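PDB 3NRA: aspartate aminotransferase from Rhodobacter sphaeroides, which probably catalyses the pyridoxal-phosphate-dependent transfer of an amino group from L-aspartate to 2-oxoglutarate, giving oxaloacetate and L-glutamate. Local coordinates for residues L224-A229 against R311-R316; G193-A198 against P334-Y339. All coordinates share one frame; numbering follows the deposited sequence. Where two conformers were deposited one is given.

Interaction 1 of 2, residues L224-A229 against R311-R316; sequences LRYAGA and RHQAIR
His312, on helix 304-324, meets both Leu224 and Tyr226 of the facing loop. Leu224 lays CD2 over one face of the imidazole, 4.2 Å from the centroid of the His312 ring, a CH-pi contact. The CB of His312 sits at the edge of the Tyr226 ring, 3.5 Å from Tyr226 OH. The polar partner of that hydroxyl is the backbone O of Gly337. The imidazole has partners at both nitrogens: ND1 with Arg308 O, and NE2 with Ser385 OG.

Gln313 follows with a long reach. Its CG is anti to the backbone N (chi1 -159°) and the chain stays extended, which carries the amide past the tyrosine ring to the loop backbone. There Ala227 N donates to Gln313 OE1 at 2.8 Å, with an angle of 160° at the hydrogen. The donor is tilted from the carbonyl plane. On the way, CB and CG of Gln313 both lie 3.6 Å from Tyr226 CD1.

Arg316 comes over the tyrosine from one face. Its CD lies 4.2 Å from the centroid of the Tyr226 ring, a second CH-pi contact. A bend at chi3 (72°) turns the guanidinium toward Tyr226 CB, where NH1 lies at 3.5 Å. NH1 donates to Pro334 O, while NH2 reaches Ala227 O through one water.

The loop makes a type II turn from Tyr226 to Ala229. The chemistry is mixed: aliphatic carbons pack on two rings, while one amide oxygen and one water tie the helix to the start of the turn. No ion pair joins the two segments.

Interaction 2 of 2, residues G193-A198 against P334-Y339; sequences GVVYSA and PQAGSY
Gly193 O receives the shortest polar bond of this contact. Gln335 N donates to it at 2.8 Å, and the N-H points almost straight at the oxygen, with an angle of 174°. Pro334 CA lies 3.4 Å from the same Gly193 O, in a CA-H...O contact. Two neighbouring residues of 334-339 therefore meet one carbonyl.

The side chain of Gln335 adds a second link two residues further along the other loop. Val195 N donates to Gln335 OE1 at 2.9 Å, with the donor tilted 23° from the carbonyl plane. CG of Gln335 stands beside its own backbone N (chi1 -68°), and the extended chain then runs out to Val195. The backbone N and the side-chain oxygen of one residue thus hold both ends of Gly193-Val195. Gln335 NE2 makes a weak hydrogen bond to Glu162 O.

Val195 closes the contact with carbon. Its CG2 packs 3.6 Å from Gln335 CB and 3.8 Å from Ala336 CB. The valine and glutamine side chains cross at a slant. Gly193 has a positive phi, and its CA lies 4.0 Å from Tyr339 O.

Segment 193-198 leads into helix 198-211. At the far end of the other segment, Tyr339 OH bonds to NZ of the lysine-pyridoxal phosphate residue at position 253. This is a loop-to-loop contact beside the cofactor site of a class I aminotransferase. The loop after strand 182-186 of the seven-stranded sheet is joined here to the approach to strand 339-340 of the small sheet.

In the fold
The two interactions lie side by side, with centres about 10 Å apart. In sequence, interaction 1 is nested inside the loop closed by interaction 2. Segment 334-339 is the bridge between them. Tyr226 OH is hydrogen-bonded to Gly337 O (2.8 Å), and Leu224 O accepts from Gly337 N (2.8 Å). Ala229 CB lies 3.3 Å from Gln335 O. Loop 224-229 is thus held between helix 304-324 and segment 334-339. The cofactor-bearing residue 253 touches interaction 2 through Tyr339, while Leu224 of interaction 1 packs on the adjacent Thr254. Both contacts therefore reach the surroundings of the cofactor.

Interaction 1 of 2, residues L224-A229 against R311-R316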
# COMPACT_ATOMS: atom_id res chain seq x y z
N LEU B 224 11.99 -18.65 -9.74
CA LEU B 224 12.41 -19.85 -9.03
C LEU B 224 11.99 -21.07 -9.83
O LEU B 224 11.10 -21.78 -9.43
CB LEU B 224 11.82 -19.89 -7.62
CG LEU B 224 12.52 -20.89 -6.68
CD1 LEU B 224 13.78 -20.20 -6.10
CD2 LEU B 224 11.59 -21.36 -5.56
N ARG B 225 12.67 -21.29 -10.95
CA ARG B 225 12.24 -22.28 -11.97
C ARG B 225 13.14 -23.50 -11.88
O ARG B 225 14.35 -23.38 -11.94
CB ARG B 225 12.30 -21.65 -13.38
CG ARG B 225 11.96 -22.61 -14.55
CD ARG B 225 11.99 -21.92 -15.94
NE ARG B 225 13.26 -21.24 -16.21
CZ ARG B 225 14.40 -21.83 -16.62
NH1 ARG B 225 14.46 -23.13 -16.87
NH2 ARG B 225 15.49 -21.09 -16.77
N TYR B 226 12.54 -24.68 -11.71
CA TYR B 226 13.30 -25.88 -11.44
C TYR B 226 13.97 -26.43 -12.71
O TYR B 226 13.53 -26.17 -13.83
CB TYR B 226 12.42 -26.94 -10.75
CG TYR B 226 12.00 -26.46 -9.38
CD1 TYR B 226 12.95 -26.20 -8.39
CD2 TYR B 226 10.67 -26.11 -9.11
CE1 TYR B 226 12.59 -25.68 -7.16
CE2 TYR B 226 10.30 -25.61 -7.90
CZ TYR B 226 11.27 -25.38 -6.92
OH TYR B 226 10.91 -24.86 -5.72
N ALA B 227 15.09 -27.12 -12.51
CA ALA B 227 15.91 -27.63 -13.63
C ALA B 227 15.06 -28.53 -14.50
O ALA B 227 14.38 -29.43 -14.01
CB ALA B 227 17.14 -28.38 -13.10
N GLY B 228 15.04 -28.26 -15.80
CA GLY B 228 14.21 -29.03 -16.72
C GLY B 228 12.73 -28.63 -16.71
O GLY B 228 11.88 -29.37 -17.25
N ALA B 229 12.41 -27.48 -16.11
CA ALA B 229 11.09 -26.89 -16.29
C ALA B 229 11.21 -25.82 -17.38
O ALA B 229 12.19 -25.08 -17.43
CB ALA B 229 10.58 -26.29 -15.01
N ARG B 311 18.57 -25.86 -3.92
CA ARG B 311 18.20 -26.19 -2.54
C ARG B 311 16.69 -26.40 -2.41
O ARG B 311 16.24 -27.35 -1.74
CB ARG B 311 18.65 -25.11 -1.58
CG ARG B 311 20.17 -25.03 -1.37
CD ARG B 311 20.52 -24.08 -0.22
NE ARG B 311 21.90 -23.62 -0.30
CZ ARG B 311 22.35 -22.62 -1.09
NH1 ARG B 311 21.52 -21.93 -1.90
NH2 ARG B 311 23.65 -22.30 -1.07
N HIS B 312 15.90 -25.56 -3.10
CA HIS B 312 14.45 -25.72 -3.11
C HIS B 312 13.98 -26.97 -3.83
O HIS B 312 12.98 -27.55 -3.46
CB HIS B 312 13.79 -24.50 -3.73
CG HIS B 312 13.72 -23.33 -2.81
ND1 HIS B 312 14.77 -22.49 -2.60
CD2 HIS B 312 12.70 -22.84 -2.07
CE1 HIS B 312 14.42 -21.54 -1.76
NE2 HIS B 312 13.16 -21.73 -1.43
N GLN B 313 14.72 -27.37 -4.86
CA GLN B 313 14.36 -28.55 -5.66
C GLN B 313 14.60 -29.82 -4.84
O GLN B 313 13.85 -30.77 -4.95
CB GLN B 313 15.18 -28.59 -6.96
CG GLN B 313 14.58 -29.45 -8.07
CD GLN B 313 15.21 -29.20 -9.45
OE1 GLN B 313 15.48 -28.05 -9.85
NE2 GLN B 313 15.42 -30.28 -10.18
N ALA B 314 15.62 -29.81 -4.00
CA ALA B 314 15.87 -30.94 -3.09
C ALA B 314 14.74 -31.08 -2.07
O ALA B 314 14.27 -32.19 -1.80
CB ALA B 314 17.23 -30.79 -2.40
N ILE B 315 14.26 -29.95 -1.56
CA ILE B 315 13.13 -29.94 -0.64
C ILE B 315 11.84 -30.39 -1.35
O ILE B 315 11.13 -31.28 -0.87
CB ILE B 315 12.88 -28.55 -0.03
CG1 ILE B 315 14.06 -28.12 0.85
CG2 ILE B 315 11.60 -28.56 0.80
CD1 ILE B 315 13.99 -26.69 1.26
N ARG B 316 11.57 -29.77 -2.50
CA ARG B 316 10.46 -30.19 -3.36
C ARG B 316 10.40 -31.70 -3.52
O ARG B 316 9.35 -32.32 -3.28
CB ARG B 316 10.59 -29.55 -4.74
CG ARG B 316 9.42 -29.84 -5.69
CD ARG B 316 9.80 -29.57 -7.15
NE ARG B 316 10.74 -30.57 -7.67
CZ ARG B 316 11.12 -30.65 -8.96
NH1 ARG B 316 10.64 -29.82 -9.89
NH2 ARG B 316 11.97 -31.61 -9.32
O HOH W 1 12.37 -31.05 -12.48

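Interaction 2 of 2, residues G193-A198 against P334-Y339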
# COMPACT_ATOMS: atom_id res chain seq x y z
N GLY B 193 1.61 -24.70 -8.09
CA GLY B 193 3.04 -24.66 -8.52
C GLY B 193 3.27 -25.14 -9.94
O GLY B 193 4.42 -25.28 -10.37
N VAL B 194 2.18 -25.39 -10.67
CA VAL B 194 2.27 -25.78 -12.07
C VAL B 194 2.50 -24.55 -12.97
O VAL B 194 2.04 -23.44 -12.68
CB VAL B 194 1.01 -26.57 -12.54
CG1 VAL B 194 0.84 -27.84 -11.74
CG2 VAL B 194 -0.23 -25.69 -12.48
N VAL B 195 3.21 -24.77 -14.06
CA VAL B 195 3.61 -23.70 -14.99
C VAL B 195 2.87 -23.94 -16.28
O VAL B 195 2.74 -25.08 -16.70
CB VAL B 195 5.15 -23.75 -15.24
CG1 VAL B 195 5.53 -22.94 -16.47
CG2 VAL B 195 5.91 -23.26 -13.96
N TYR B 196 2.37 -22.90 -16.90
CA TYR B 196 1.57 -23.07 -18.14
C TYR B 196 2.51 -23.42 -19.29
O TYR B 196 3.59 -22.90 -19.37
CB TYR B 196 0.77 -21.81 -18.45
CG TYR B 196 -0.42 -21.59 -17.51
CD1 TYR B 196 -0.23 -21.24 -16.18
CD2 TYR B 196 -1.70 -21.75 -17.96
CE1 TYR B 196 -1.30 -21.06 -15.33
CE2 TYR B 196 -2.79 -21.57 -17.10
CZ TYR B 196 -2.58 -21.22 -15.80
OH TYR B 196 -3.65 -21.03 -14.96
N SER B 197 2.12 -24.38 -20.12
CA SER B 197 2.93 -24.79 -21.28
C SER B 197 3.01 -23.68 -22.33
O SER B 197 2.20 -22.75 -22.31
CB SER B 197 2.32 -26.03 -21.94
OG SER B 197 1.11 -25.68 -22.61
N ALA B 198 3.98 -23.79 -23.23
CA ALA B 198 4.10 -22.93 -24.42
C ALA B 198 2.79 -22.83 -25.20
O ALA B 198 2.38 -21.77 -25.59
CB ALA B 198 5.24 -23.44 -25.35
N PRO B 334 5.66 -29.30 -8.47
CA PRO B 334 5.83 -27.88 -8.76
C PRO B 334 6.96 -27.65 -9.76
O PRO B 334 7.98 -28.32 -9.71
CB PRO B 334 6.22 -27.28 -7.37
CG PRO B 334 5.93 -28.31 -6.39
CD PRO B 334 6.00 -29.61 -7.07
N GLN B 335 6.75 -26.71 -10.68
CA GLN B 335 7.68 -26.48 -11.79
C GLN B 335 8.38 -25.11 -11.68
O GLN B 335 9.47 -24.91 -12.21
CB GLN B 335 6.93 -26.59 -13.10
CG GLN B 335 6.47 -28.04 -13.39
CD GLN B 335 5.39 -28.15 -14.46
OE1 GLN B 335 4.36 -27.44 -14.42
NE2 GLN B 335 5.57 -29.08 -15.39
N ALA B 336 7.76 -24.20 -10.96
CA ALA B 336 8.46 -23.04 -10.44
C ALA B 336 7.81 -22.60 -9.13
O ALA B 336 6.67 -22.93 -8.86
CB ALA B 336 8.45 -21.89 -11.49
N GLY B 337 8.56 -21.88 -8.31
CA GLY B 337 8.07 -21.40 -7.01
C GLY B 337 8.08 -22.47 -5.94
O GLY B 337 8.50 -23.59 -6.19
N SER B 338 7.63 -22.12 -4.73
CA SER B 338 7.76 -22.99 -3.55
C SER B 338 6.41 -23.42 -2.95
O SER B 338 6.31 -23.61 -1.72
CB SER B 338 8.61 -22.29 -2.49
OG SER B 338 9.74 -21.68 -3.08
N TYR B 339 5.38 -23.60 -3.80
CA TYR B 339 4.09 -24.13 -3.35
C TYR B 339 3.85 -25.60 -3.77
O TYR B 339 4.14 -25.98 -4.90
CB TYR B 339 2.97 -23.27 -3.86
CG TYR B 339 3.00 -21.88 -3.31
CD1 TYR B 339 2.99 -21.66 -1.92
CD2 TYR B 339 3.03 -20.78 -4.15
CE1 TYR B 339 3.02 -20.38 -1.40
CE2 TYR B 339 3.07 -19.49 -3.64
CZ TYR B 339 3.06 -19.30 -2.25
OH TYR B 339 3.12 -18.03 -1.73